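Local coordinates for uncharacterized protein lp_2664 (Lactobacillus plantarum WCFS1, PDB 2PJQ), which is of unknown function but, as an all-helical member of the HD-domain family, may be a metal-dependent phosphohydrolase like relatives of that family, at residues Q11-A14 with I15-A19; A24-H27 with S28-R32; P74-A77 with H78-I82; N89-A92 with D93-T96; P172-A175 with I176-F179. One frame throughout, in Å; residues are numbered along the deposited sequence.

Interaction 1: Q11-A14 with I15-A19; sequences QLTA and IQTYA
Ile15 settles over the carbonyl groups of Gln11 and Leu12, one helical turn earlier in the chain, while Ala14 and Thr13 turn their own carbonyls toward the residues that follow. The main chain of Ile15 is held by its N bonding to Gln11 O at 2.9 Å. Its side chain leans over the same acceptor: CG1 lies anti to the carbonyl carbon (chi1 -65°), which brings it to 3.2 Å from Gln11 O, with CD1 following at 3.6 Å. The Ile15 side chain is buried and reaches Leu62 of helix 53-62. Ala14 contributes mainly through its carbonyl, since its CB points away from the residues after it and packs beside Gln88; Ala14 O receives Tyr18 N. Thr13 O is gripped twice by Thr17. Thr17 N lies 2.8 Å from Thr13 O, and Thr17 OG1 adds a second bond to that oxygen at 3.0 Å, from above the carbonyl plane, 43° out of it. That hydroxyl thus turns back onto the helix although Thr17 is exposed. Thr13 OG1 likewise bonds backward, to Glu9 O. The amide of the buried Gln11 leads away from the turn and is held by Gln88 O and Thr8 N. Leu12 and Gln16 meet Trp61. The arrangement is that of a regular alpha-helix, helix 9-22, with i to i+4 backbone bonds and a threonine hydroxyl returned to the preceding turn.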
loop_
_atom_site.group_PDB
_atom_site.type_symbol
_atom_site.label_atom_id
_atom_site.label_comp_id
_atom_site.label_asym_id
_atom_site.label_seq_id
_atom_site.Cartn_x
_atom_site.Cartn_y
_atom_site.Cartn_z
ATOM N N GLN B 11 -19.614 -23.451 18.844
ATOM C CA GLN B 11 -19.011 -22.263 19.388
ATOM C C GLN B 11 -18.027 -21.754 18.366
ATOM O O GLN B 11 -17.910 -20.542 18.160
ATOM C CB GLN B 11 -18.293 -22.589 20.686
ATOM C CG GLN B 11 -19.178 -23.210 21.744
ATOM C CD GLN B 11 -18.411 -23.576 23.009
ATOM O OE1 GLN B 11 -17.355 -24.217 22.943
ATOM N NE2 GLN B 11 -18.947 -23.182 24.167
ATOM N N LEU B 12 -17.327 -22.679 17.708
ATOM C CA LEU B 12 -16.349 -22.282 16.708
ATOM C C LEU B 12 -17.043 -21.399 15.695
ATOM O O LEU B 12 -16.693 -20.221 15.559
ATOM C CB LEU B 12 -15.742 -23.496 16.003
ATOM C CG LEU B 12 -14.236 -23.404 15.693
ATOM C CD1 LEU B 12 -13.824 -24.509 14.706
ATOM C CD2 LEU B 12 -13.908 -22.039 15.119
ATOM N N THR B 13 -18.037 -21.957 15.005
ATOM C CA THR B 13 -18.792 -21.216 13.996
ATOM C C THR B 13 -19.221 -19.861 14.535
ATOM O O THR B 13 -19.096 -18.846 13.851
ATOM C CB THR B 13 -20.081 -21.969 13.538
ATOM O OG1 THR B 13 -19.740 -23.253 13.011
ATOM C CG2 THR B 13 -20.803 -21.184 12.448
ATOM N N ALA B 14 -19.728 -19.842 15.762
ATOM C CA ALA B 14 -20.185 -18.586 16.361
ATOM C C ALA B 14 -19.064 -17.566 16.357
ATOM O O ALA B 14 -19.251 -16.430 15.926
ATOM C CB ALA B 14 -20.663 -18.819 17.781
ATOM N N ILE B 15 -17.897 -17.989 16.841
ATOM C CA ILE B 15 -16.717 -17.141 16.909
ATOM C C ILE B 15 -16.354 -16.620 15.531
ATOM O O ILE B 15 -15.915 -15.467 15.390
ATOM C CB ILE B 15 -15.499 -17.926 17.465
ATOM C CG1 ILE B 15 -15.763 -18.322 18.912
ATOM C CG2 ILE B 15 -14.231 -17.081 17.372
ATOM C CD1 ILE B 15 -14.783 -19.279 19.437
ATOM N N GLN B 16 -16.514 -17.482 14.521
ATOM C CA GLN B 16 -16.202 -17.107 13.140
ATOM C C GLN B 16 -17.148 -15.972 12.783
ATOM O O GLN B 16 -16.727 -14.896 12.314
ATOM C CB GLN B 16 -16.444 -18.277 12.191
ATOM C CG GLN B 16 -16.042 -17.977 10.744
ATOM C CD GLN B 16 -16.513 -19.042 9.755
ATOM O OE1 GLN B 16 -16.483 -20.248 10.035
ATOM N NE2 GLN B 16 -16.942 -18.597 8.585
ATOM N N THR B 17 -18.430 -16.225 13.033
ATOM C CA THR B 17 -19.459 -15.254 12.756
ATOM C C THR B 17 -19.118 -13.988 13.479
ATOM O O THR B 17 -19.134 -12.917 12.889
ATOM C CB THR B 17 -20.839 -15.703 13.241
ATOM O OG1 THR B 17 -21.142 -16.985 12.706
ATOM C CG2 THR B 17 -21.904 -14.731 12.778
ATOM N N TYR B 18 -18.805 -14.099 14.758
ATOM C CA TYR B 18 -18.472 -12.910 15.518
ATOM C C TYR B 18 -17.314 -12.131 14.890
ATOM O O TYR B 18 -17.404 -10.914 14.664
ATOM C CB TYR B 18 -18.116 -13.281 16.951
ATOM C CG TYR B 18 -17.923 -12.073 17.824
ATOM C CD1 TYR B 18 -19.008 -11.271 18.187
ATOM C CD2 TYR B 18 -16.648 -11.687 18.227
ATOM C CE1 TYR B 18 -18.832 -10.116 18.920
ATOM C CE2 TYR B 18 -16.456 -10.526 18.963
ATOM C CZ TYR B 18 -17.554 -9.745 19.303
ATOM O OH TYR B 18 -17.345 -8.581 19.995
ATOM N N ALA B 19 -16.229 -12.845 14.610
ATOM C CA ALA B 19 -15.041 -12.247 14.029
ATOM C C ALA B 19 -15.341 -11.474 12.749
ATOM O O ALA B 19 -15.110 -10.266 12.678
ATOM C CB ALA B 19 -14.021 -13.324 13.750
#

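Interaction 2: A24-H27 with S28-R32; sequences AHDH and SGHGR
Asp26 folds its side chain into the turn made by Ser28, Gly29 and His30. Its CB rests 3.8 Å from Gly31 CA, where the chain prepares to enter helix 32-49. With CG anti to the backbone N (chi1 170°), the carboxylate swings in among the N-H groups of the turn. OD1 takes the Ser28 hydroxyl: Ser28 OG donates to Asp26 OD1 at 2.8 Å from the syn side, 24° out of the carboxylate plane. OD2 gathers backbone N-H groups instead. Ser28 N, 2.8 Å from Asp26 OD2, and His30 N, 2.6 Å from the same oxygen, arrive over opposite faces of the carboxylate, and Gly29 N adds a weak bond. The Asp26 to Ser28 N bond closes an Asx turn. Replacing this aspartate with an alanine would probably leave the N-H groups of Ser28 and His30 without their shared acceptor and set the Ser28 hydroxyl free to turn. The positive phi of Gly29 (99°) suits a residue without a side chain. The loop joins helix 9-22 to helix 32-49, with Gly31 as N-cap of the latter. Ser28 leans on Tyr144 and His147 of helix 134-148, His27 packs on Gly149 of the second subunit, and the His30 ring meets His34 edge-to-face.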
loop_
_atom_site.group_PDB
_atom_site.type_symbol
_atom_site.label_atom_id
_atom_site.label_comp_id
_atom_site.label_asym_id
_atom_site.label_seq_id
_atom_site.Cartn_x
_atom_site.Cartn_y
_atom_site.Cartn_z
ATOM N N ALA B 24 -15.898 -6.085 9.519
ATOM C CA ALA B 24 -16.494 -5.597 8.290
ATOM C C ALA B 24 -16.128 -4.108 8.263
ATOM O O ALA B 24 -16.008 -3.467 9.317
ATOM C CB ALA B 24 -18.001 -5.780 8.331
ATOM N N HIS B 25 -15.941 -3.553 7.074
ATOM C CA HIS B 25 -15.573 -2.145 6.968
ATOM C C HIS B 25 -14.207 -1.964 7.638
ATOM O O HIS B 25 -13.968 -0.958 8.302
ATOM C CB HIS B 25 -16.608 -1.265 7.688
ATOM C CG HIS B 25 -18.013 -1.776 7.586
ATOM N ND1 HIS B 25 -18.706 -1.825 6.393
ATOM C CD2 HIS B 25 -18.832 -2.316 8.520
ATOM C CE1 HIS B 25 -19.890 -2.380 6.598
ATOM N NE2 HIS B 25 -19.989 -2.686 7.881
ATOM N N ASP B 26 -13.314 -2.937 7.479
ATOM C CA ASP B 26 -11.998 -2.833 8.092
ATOM C C ASP B 26 -11.154 -1.749 7.427
ATOM O O ASP B 26 -10.783 -0.769 8.069
ATOM C CB ASP B 26 -11.256 -4.161 8.007
ATOM C CG ASP B 26 -9.794 -4.032 8.403
ATOM O OD1 ASP B 26 -9.515 -3.831 9.604
ATOM O OD2 ASP B 26 -8.924 -4.114 7.507
ATOM N N HIS B 27 -10.839 -1.932 6.148
ATOM C CA HIS B 27 -10.037 -0.962 5.382
ATOM C C HIS B 27 -8.620 -0.685 5.890
ATOM O O HIS B 27 -8.097 0.411 5.691
ATOM C CB HIS B 27 -10.801 0.356 5.261
ATOM C CG HIS B 27 -12.219 0.166 4.842
ATOM N ND1 HIS B 27 -12.567 -0.566 3.726
ATOM C CD2 HIS B 27 -13.382 0.514 5.440
ATOM C CE1 HIS B 27 -13.880 -0.668 3.660
ATOM N NE2 HIS B 27 -14.400 -0.022 4.691
ATOM N N SER B 28 -8.009 -1.675 6.543
ATOM C CA SER B 28 -6.647 -1.531 7.063
ATOM C C SER B 28 -5.809 -2.738 6.666
ATOM O O SER B 28 -4.597 -2.756 6.881
ATOM C CB SER B 28 -6.651 -1.407 8.584
ATOM O OG SER B 28 -7.076 -2.609 9.190
ATOM N N GLY B 29 -6.468 -3.736 6.082
ATOM C CA GLY B 29 -5.780 -4.938 5.664
ATOM C C GLY B 29 -5.977 -6.032 6.694
ATOM O O GLY B 29 -5.081 -6.834 6.976
ATOM N N HIS B 30 -7.165 -6.072 7.272
ATOM C CA HIS B 30 -7.456 -7.066 8.290
ATOM C C HIS B 30 -8.931 -7.440 8.212
ATOM O O HIS B 30 -9.570 -7.726 9.227
ATOM C CB HIS B 30 -7.118 -6.496 9.674
ATOM C CG HIS B 30 -5.701 -6.025 9.801
ATOM N ND1 HIS B 30 -4.685 -6.830 10.268
ATOM C CD2 HIS B 30 -5.123 -4.848 9.468
ATOM C CE1 HIS B 30 -3.542 -6.171 10.212
ATOM N NE2 HIS B 30 -3.781 -4.967 9.730
ATOM N N GLY B 31 -9.456 -7.437 6.993
ATOM C CA GLY B 31 -10.847 -7.765 6.772
ATOM C C GLY B 31 -11.022 -9.243 6.523
ATOM O O GLY B 31 -10.138 -10.039 6.823
ATOM N N ARG B 32 -12.158 -9.603 5.943
ATOM C CA ARG B 32 -12.496 -10.992 5.691
ATOM C C ARG B 32 -11.524 -11.864 4.889
ATOM O O ARG B 32 -11.391 -13.044 5.197
ATOM C CB ARG B 32 -13.919 -11.054 5.119
ATOM C CG ARG B 32 -14.978 -10.764 6.201
ATOM C CD ARG B 32 -16.173 -9.970 5.681
ATOM N NE ARG B 32 -17.459 -10.663 5.815
ATOM C CZ ARG B 32 -17.757 -11.836 5.249
ATOM N NH1 ARG B 32 -16.861 -12.490 4.500
ATOM N NH2 ARG B 32 -18.970 -12.346 5.414
#

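Interaction 3: P74-A77 with H78-I82; sequences PAKA and HQDLI
A chi1 of 157° carries Lys76 CG to the side of its carbonyl carbon, and bends at chi2 (93°) and chi3 curl the chain over the next turn toward Asp80. The two side chains slant across one another: Lys76 CE passes 3.6 Å from Asp80 OD2, and the ammonium, Lys76 NZ, stays 4.2 Å from Asp80 OD1, too far for a salt bridge. On another side of the helix, His78 N bonds to Pro74 O at 2.7 Å, and the imidazole turns an edge to the same oxygen, CD2 standing 3.8 Å from Pro74 O in the ring plane. Beyond it the ring meets Phe99 of helix 92-102. Leu81 N closes the following turn on Ala77 O at 3.0 Å. Asp80 also forms a long, weak ion pair with Lys22 and touches Tyr18, both on helix 9-22. Exchanging this aspartate for an alanine would probably take from Lys76 and Lys22 the carboxylate that lies near both and open a gap beside Tyr18. The chemistry is thus that of the first turns of helix 74-87, bonded through the backbone, with diffuse attraction between opposite charges on the outer side; since Lys76 is exposed, solvent is likely to weaken that attraction.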
loop_
_atom_site.group_PDB
_atom_site.type_symbol
_atom_site.label_atom_id
_atom_site.label_comp_id
_atom_site.label_asym_id
_atom_site.label_seq_id
_atom_site.Cartn_x
_atom_site.Cartn_y
_atom_site.Cartn_z
ATOM N N PRO B 74 -9.198 -0.660 22.734
ATOM C CA PRO B 74 -8.967 -2.090 22.966
ATOM C C PRO B 74 -9.790 -2.608 24.135
ATOM O O PRO B 74 -10.470 -3.624 24.016
ATOM C CB PRO B 74 -7.462 -2.165 23.228
ATOM C CG PRO B 74 -6.932 -0.983 22.457
ATOM C CD PRO B 74 -7.934 0.089 22.801
ATOM N N ALA B 75 -9.720 -1.901 25.260
ATOM C CA ALA B 75 -10.478 -2.270 26.452
ATOM C C ALA B 75 -11.876 -2.673 26.004
ATOM O O ALA B 75 -12.287 -3.829 26.152
ATOM C CB ALA B 75 -10.559 -1.089 27.403
ATOM N N LYS B 76 -12.588 -1.698 25.452
ATOM C CA LYS B 76 -13.931 -1.888 24.933
ATOM C C LYS B 76 -14.019 -3.172 24.132
ATOM O O LYS B 76 -14.982 -3.926 24.248
ATOM C CB LYS B 76 -14.287 -0.708 24.026
ATOM C CG LYS B 76 -15.380 -0.970 22.996
ATOM C CD LYS B 76 -16.764 -0.596 23.492
ATOM C CE LYS B 76 -17.256 -1.533 24.588
ATOM N NZ LYS B 76 -18.648 -1.192 25.011
ATOM N N ALA B 77 -13.006 -3.413 23.310
ATOM C CA ALA B 77 -12.986 -4.596 22.466
ATOM C C ALA B 77 -12.879 -5.852 23.301
ATOM O O ALA B 77 -13.657 -6.778 23.124
ATOM C CB ALA B 77 -11.835 -4.516 21.473
ATOM N N HIS B 78 -11.904 -5.895 24.201
ATOM C CA HIS B 78 -11.747 -7.052 25.069
ATOM C C HIS B 78 -13.082 -7.289 25.769
ATOM O O HIS B 78 -13.656 -8.369 25.686
ATOM C CB HIS B 78 -10.663 -6.787 26.116
ATOM C CG HIS B 78 -9.301 -7.247 25.705
ATOM N ND1 HIS B 78 -8.745 -8.426 26.159
ATOM C CD2 HIS B 78 -8.397 -6.709 24.853
ATOM C CE1 HIS B 78 -7.557 -8.593 25.603
ATOM N NE2 HIS B 78 -7.322 -7.565 24.805
ATOM N N GLN B 79 -13.588 -6.262 26.439
ATOM C CA GLN B 79 -14.843 -6.398 27.147
ATOM C C GLN B 79 -16.014 -6.744 26.232
ATOM O O GLN B 79 -17.117 -6.996 26.704
ATOM C CB GLN B 79 -15.110 -5.138 27.981
ATOM C CG GLN B 79 -16.212 -4.239 27.502
ATOM C CD GLN B 79 -16.124 -2.877 28.155
ATOM O OE1 GLN B 79 -15.837 -2.778 29.353
ATOM N NE2 GLN B 79 -16.369 -1.818 27.380
ATOM N N ASP B 80 -15.785 -6.774 24.923
ATOM C CA ASP B 80 -16.847 -7.171 24.000
ATOM C C ASP B 80 -16.728 -8.656 23.691
ATOM O O ASP B 80 -17.701 -9.393 23.785
ATOM C CB ASP B 80 -16.802 -6.373 22.694
ATOM C CG ASP B 80 -17.617 -5.084 22.765
ATOM O OD1 ASP B 80 -18.658 -5.068 23.466
ATOM O OD2 ASP B 80 -17.227 -4.092 22.106
ATOM N N LEU B 81 -15.528 -9.099 23.337
ATOM C CA LEU B 81 -15.304 -10.504 23.019
ATOM C C LEU B 81 -15.763 -11.444 24.141
ATOM O O LEU B 81 -16.229 -12.557 23.875
ATOM C CB LEU B 81 -13.822 -10.755 22.700
ATOM C CG LEU B 81 -13.409 -12.226 22.518
ATOM C CD1 LEU B 81 -14.134 -12.834 21.318
ATOM C CD2 LEU B 81 -11.912 -12.326 22.332
ATOM N N ILE B 82 -15.631 -11.018 25.394
ATOM C CA ILE B 82 -16.071 -11.886 26.488
ATOM C C ILE B 82 -17.596 -12.006 26.430
ATOM O O ILE B 82 -18.150 -13.102 26.504
ATOM C CB ILE B 82 -15.644 -11.350 27.897
ATOM C CG1 ILE B 82 -14.132 -11.498 28.112
ATOM C CG2 ILE B 82 -16.305 -12.168 28.978
ATOM C CD1 ILE B 82 -13.292 -10.637 27.218
#

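Interaction 4: N89-A92 with D93-T96; sequences NVTA and DDQT
Thr91 is still extended (phi/psi -65°/156°) as it hands the chain to helix 92-102, and its carbonyl receives Gln95 N at 2.8 Å while Ala92 O takes Thr96 N at 2.8 Å. The N-cap is Thr91 itself. Its OG1 sits between the backbone N and the carbonyl carbon (chi1 72°), which turns the hydroxyl toward the first helical turn. There it does double service. It accepts from Asp94 N at 3.2 Å, the capping bond, and it donates a hydrogen bond to the Asp94 carboxylate, Thr91 OG1 lying 2.6 Å from Asp94 OD2. The hydroxyl meets that oxygen from above the carboxylate plane. Asp94 CG lies anti to its carbonyl carbon, and this folds the acid back over the cap. Val90 offers CG2 to Asp94 CB at 4.0 Å and packs on Leu85. Gln95 reaches across to the preceding helix, touching Ile82, Leu85 and Asn86. Just upstream, Asn89, with positive phi, is the C-prime residue of the Schellman motif that ends helix 74-87, so the chain leaves one helix and caps the next within a few residues. Backbone N-H and carboxylate thus share one hydroxyl, which acts at once as donor and as acceptor. The acids Asp93 and Asp94 lie at the N-terminal end of the helix, where the helix dipole would probably stabilise their negative charge.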
loop_
_atom_site.group_PDB
_atom_site.type_symbol
_atom_site.label_atom_id
_atom_site.label_comp_id
_atom_site.label_asym_id
_atom_site.label_seq_id
_atom_site.Cartn_x
_atom_site.Cartn_y
_atom_site.Cartn_z
ATOM N N ASN B 89 -21.364 -19.820 25.954
ATOM C CA ASN B 89 -21.036 -20.818 26.962
ATOM C C ASN B 89 -19.659 -21.420 26.769
ATOM O O ASN B 89 -19.452 -22.606 27.051
ATOM C CB ASN B 89 -22.064 -21.952 26.968
ATOM C CG ASN B 89 -23.507 -21.452 26.967
ATOM O OD1 ASN B 89 -23.890 -20.584 27.763
ATOM N ND2 ASN B 89 -24.325 -22.019 26.071
ATOM N N VAL B 90 -18.713 -20.630 26.279
ATOM C CA VAL B 90 -17.364 -21.150 26.110
ATOM C C VAL B 90 -16.875 -21.333 27.563
ATOM O O VAL B 90 -17.074 -20.448 28.393
ATOM C CB VAL B 90 -16.483 -20.133 25.335
ATOM C CG1 VAL B 90 -16.082 -19.016 26.247
ATOM C CG2 VAL B 90 -15.261 -20.793 24.786
ATOM N N THR B 91 -16.253 -22.460 27.890
ATOM C CA THR B 91 -15.821 -22.666 29.274
ATOM C C THR B 91 -14.745 -21.716 29.767
ATOM O O THR B 91 -13.993 -21.166 28.984
ATOM C CB THR B 91 -15.335 -24.082 29.499
ATOM O OG1 THR B 91 -14.073 -24.247 28.858
ATOM C CG2 THR B 91 -16.305 -25.073 28.925
ATOM N N ALA B 92 -14.671 -21.516 31.078
ATOM C CA ALA B 92 -13.667 -20.618 31.648
ATOM C C ALA B 92 -12.297 -20.969 31.110
ATOM O O ALA B 92 -11.686 -20.173 30.401
ATOM C CB ALA B 92 -13.656 -20.716 33.169
ATOM N N ASP B 93 -11.825 -22.166 31.454
ATOM C CA ASP B 93 -10.514 -22.622 31.024
ATOM C C ASP B 93 -10.312 -22.378 29.533
ATOM O O ASP B 93 -9.243 -21.939 29.114
ATOM C CB ASP B 93 -10.314 -24.106 31.369
ATOM C CG ASP B 93 -10.179 -24.357 32.876
ATOM O OD1 ASP B 93 -9.749 -23.446 33.621
ATOM O OD2 ASP B 93 -10.489 -25.489 33.316
ATOM N N ASP B 94 -11.341 -22.642 28.732
ATOM C CA ASP B 94 -11.232 -22.412 27.296
ATOM C C ASP B 94 -11.064 -20.939 26.980
ATOM O O ASP B 94 -10.301 -20.590 26.095
ATOM C CB ASP B 94 -12.444 -22.968 26.549
ATOM C CG ASP B 94 -12.384 -24.467 26.398
ATOM O OD1 ASP B 94 -11.278 -24.988 26.123
ATOM O OD2 ASP B 94 -13.438 -25.125 26.540
ATOM N N GLN B 95 -11.784 -20.079 27.697
ATOM C CA GLN B 95 -11.661 -18.631 27.509
ATOM C C GLN B 95 -10.241 -18.197 27.872
ATOM O O GLN B 95 -9.648 -17.357 27.201
ATOM C CB GLN B 95 -12.661 -17.887 28.382
ATOM C CG GLN B 95 -13.862 -17.393 27.620
ATOM C CD GLN B 95 -14.854 -16.663 28.500
ATOM O OE1 GLN B 95 -15.417 -17.236 29.433
ATOM N NE2 GLN B 95 -15.077 -15.394 28.208
ATOM N N THR B 96 -9.695 -18.781 28.933
ATOM C CA THR B 96 -8.339 -18.472 29.351
ATOM C C THR B 96 -7.366 -18.838 28.223
ATOM O O THR B 96 -6.523 -18.026 27.838
ATOM C CB THR B 96 -7.969 -19.230 30.683
ATOM O OG1 THR B 96 -8.495 -18.516 31.801
ATOM C CG2 THR B 96 -6.491 -19.309 30.883
#

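Interaction 5: P172-A175 with I176-F179; sequences PGTA and INHF
Thr174 is the N-cap of helix 175-183, and Asn177 N returns to its hydroxyl: Asn177 N lies 3.1 Å from Thr174 OG1, although the placing of that oxygen in the model is less sure. Because OG1 stands between the backbone N and the carbonyl carbon (chi1 71°), it faces the first turn. The packed side is formed by Ala175, Ile176 and Phe179. Ile176 meets Val210 and Phe213 of helix 204-219, Phe179 wedges between that helix and Ile138 and Leu142 of helix 134-148, and Ala175 touches Ser145; backbone bonds to Lys151 and Ile152 tie the start of the helix to the neighbouring loop. The other side is looser. His178 is partly exposed and its imidazole leads away from the turn. Its backbone N is shared, with Ala175 O at 3.1 Å, approached from above the carbonyl plane, and only a weak bond to Thr174 O at 3.3 Å. The stronger bond here is i to i+3, and Phe179 N makes the same kind to Ile176 O. At the buried edge, Ala175 O lies near the plane of the Phe179 ring, 3.6 Å from Phe179 CD1.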
loop_
_atom_site.group_PDB
_atom_site.type_symbol
_atom_site.label_atom_id
_atom_site.label_comp_id
_atom_site.label_asym_id
_atom_site.label_seq_id
_atom_site.Cartn_x
_atom_site.Cartn_y
_atom_site.Cartn_z
ATOM N N PRO B 172 5.483 5.911 15.392
ATOM C CA PRO B 172 5.354 5.487 13.994
ATOM C C PRO B 172 6.669 5.540 13.221
ATOM O O PRO B 172 7.438 6.498 13.351
ATOM C CB PRO B 172 4.331 6.471 13.425
ATOM C CG PRO B 172 3.534 6.871 14.630
ATOM C CD PRO B 172 4.614 7.066 15.655
ATOM N N GLY B 173 6.922 4.510 12.422
ATOM C CA GLY B 173 8.138 4.477 11.633
ATOM C C GLY B 173 7.779 4.658 10.177
ATOM O O GLY B 173 6.676 5.097 9.866
ATOM N N THR B 174 8.693 4.340 9.274
ATOM C CA THR B 174 8.376 4.464 7.860
ATOM C C THR B 174 7.956 3.083 7.353
ATOM O O THR B 174 8.292 2.058 7.952
ATOM C CB THR B 174 9.581 4.965 7.054
ATOM O OG1 THR B 174 10.568 3.932 6.972
ATOM C CG2 THR B 174 10.189 6.178 7.723
ATOM N N ALA B 175 7.213 3.058 6.257
ATOM C CA ALA B 175 6.739 1.805 5.699
ATOM C C ALA B 175 7.883 0.866 5.378
ATOM O O ALA B 175 7.840 -0.315 5.710
ATOM C CB ALA B 175 5.936 2.080 4.461
ATOM N N ILE B 176 8.909 1.381 4.714
ATOM C CA ILE B 176 10.045 0.547 4.366
ATOM C C ILE B 176 10.701 -0.001 5.628
ATOM O O ILE B 176 10.978 -1.195 5.713
ATOM C CB ILE B 176 11.103 1.332 3.549
ATOM C CG1 ILE B 176 10.528 1.743 2.189
ATOM C CG2 ILE B 176 12.344 0.468 3.338
ATOM C CD1 ILE B 176 10.329 0.590 1.212
ATOM N N ASN B 177 10.940 0.860 6.614
ATOM C CA ASN B 177 11.581 0.426 7.850
ATOM C C ASN B 177 10.897 -0.783 8.500
ATOM O O ASN B 177 11.517 -1.534 9.265
ATOM C CB ASN B 177 11.641 1.577 8.861
ATOM C CG ASN B 177 12.615 2.682 8.458
ATOM O OD1 ASN B 177 13.533 2.480 7.654
ATOM N ND2 ASN B 177 12.427 3.858 9.040
ATOM N N HIS B 178 9.618 -0.976 8.191
ATOM C CA HIS B 178 8.873 -2.088 8.756
ATOM C C HIS B 178 9.414 -3.431 8.287
ATOM O O HIS B 178 9.406 -4.398 9.043
ATOM C CB HIS B 178 7.386 -1.966 8.415
ATOM C CG HIS B 178 6.506 -2.753 9.331
ATOM N ND1 HIS B 178 6.712 -2.794 10.696
ATOM C CD2 HIS B 178 5.439 -3.548 9.088
ATOM C CE1 HIS B 178 5.812 -3.585 11.250
ATOM N NE2 HIS B 178 5.028 -4.056 10.297
ATOM N N PHE B 179 9.879 -3.502 7.042
ATOM C CA PHE B 179 10.436 -4.754 6.544
ATOM C C PHE B 179 11.695 -5.021 7.352
ATOM O O PHE B 179 11.853 -6.088 7.929
ATOM C CB PHE B 179 10.771 -4.672 5.050
ATOM C CG PHE B 179 9.569 -4.555 4.167
ATOM C CD1 PHE B 179 8.898 -3.351 4.042
ATOM C CD2 PHE B 179 9.068 -5.658 3.509
ATOM C CE1 PHE B 179 7.739 -3.248 3.268
ATOM C CE2 PHE B 179 7.906 -5.562 2.735
ATOM C CZ PHE B 179 7.247 -4.355 2.619
#

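Interactions 1, 3 and 4 form one neighbourhood: Tyr18 of 15-19 packs on Asp80 and Leu81 of 78-82, Gln11 lies against Asn89 and Val90, and Ile82 touches Gln95. They thus join helix 9-22, helix 74-87 and helix 92-102. Interactions 1 and 3 are mid-helix or early-helix turns, partly buried. Interactions 4 and 5 both use a threonine N-cap, but the first is only partly buried, with an acidic partner, and the second is buried, with nonpolar side chains packed on the neighbouring helices; their centres are about 38 Å apart. Interaction 2, a surface loop, relies on one carboxylate to collect backbone N-H groups, and it alone touches the second subunit.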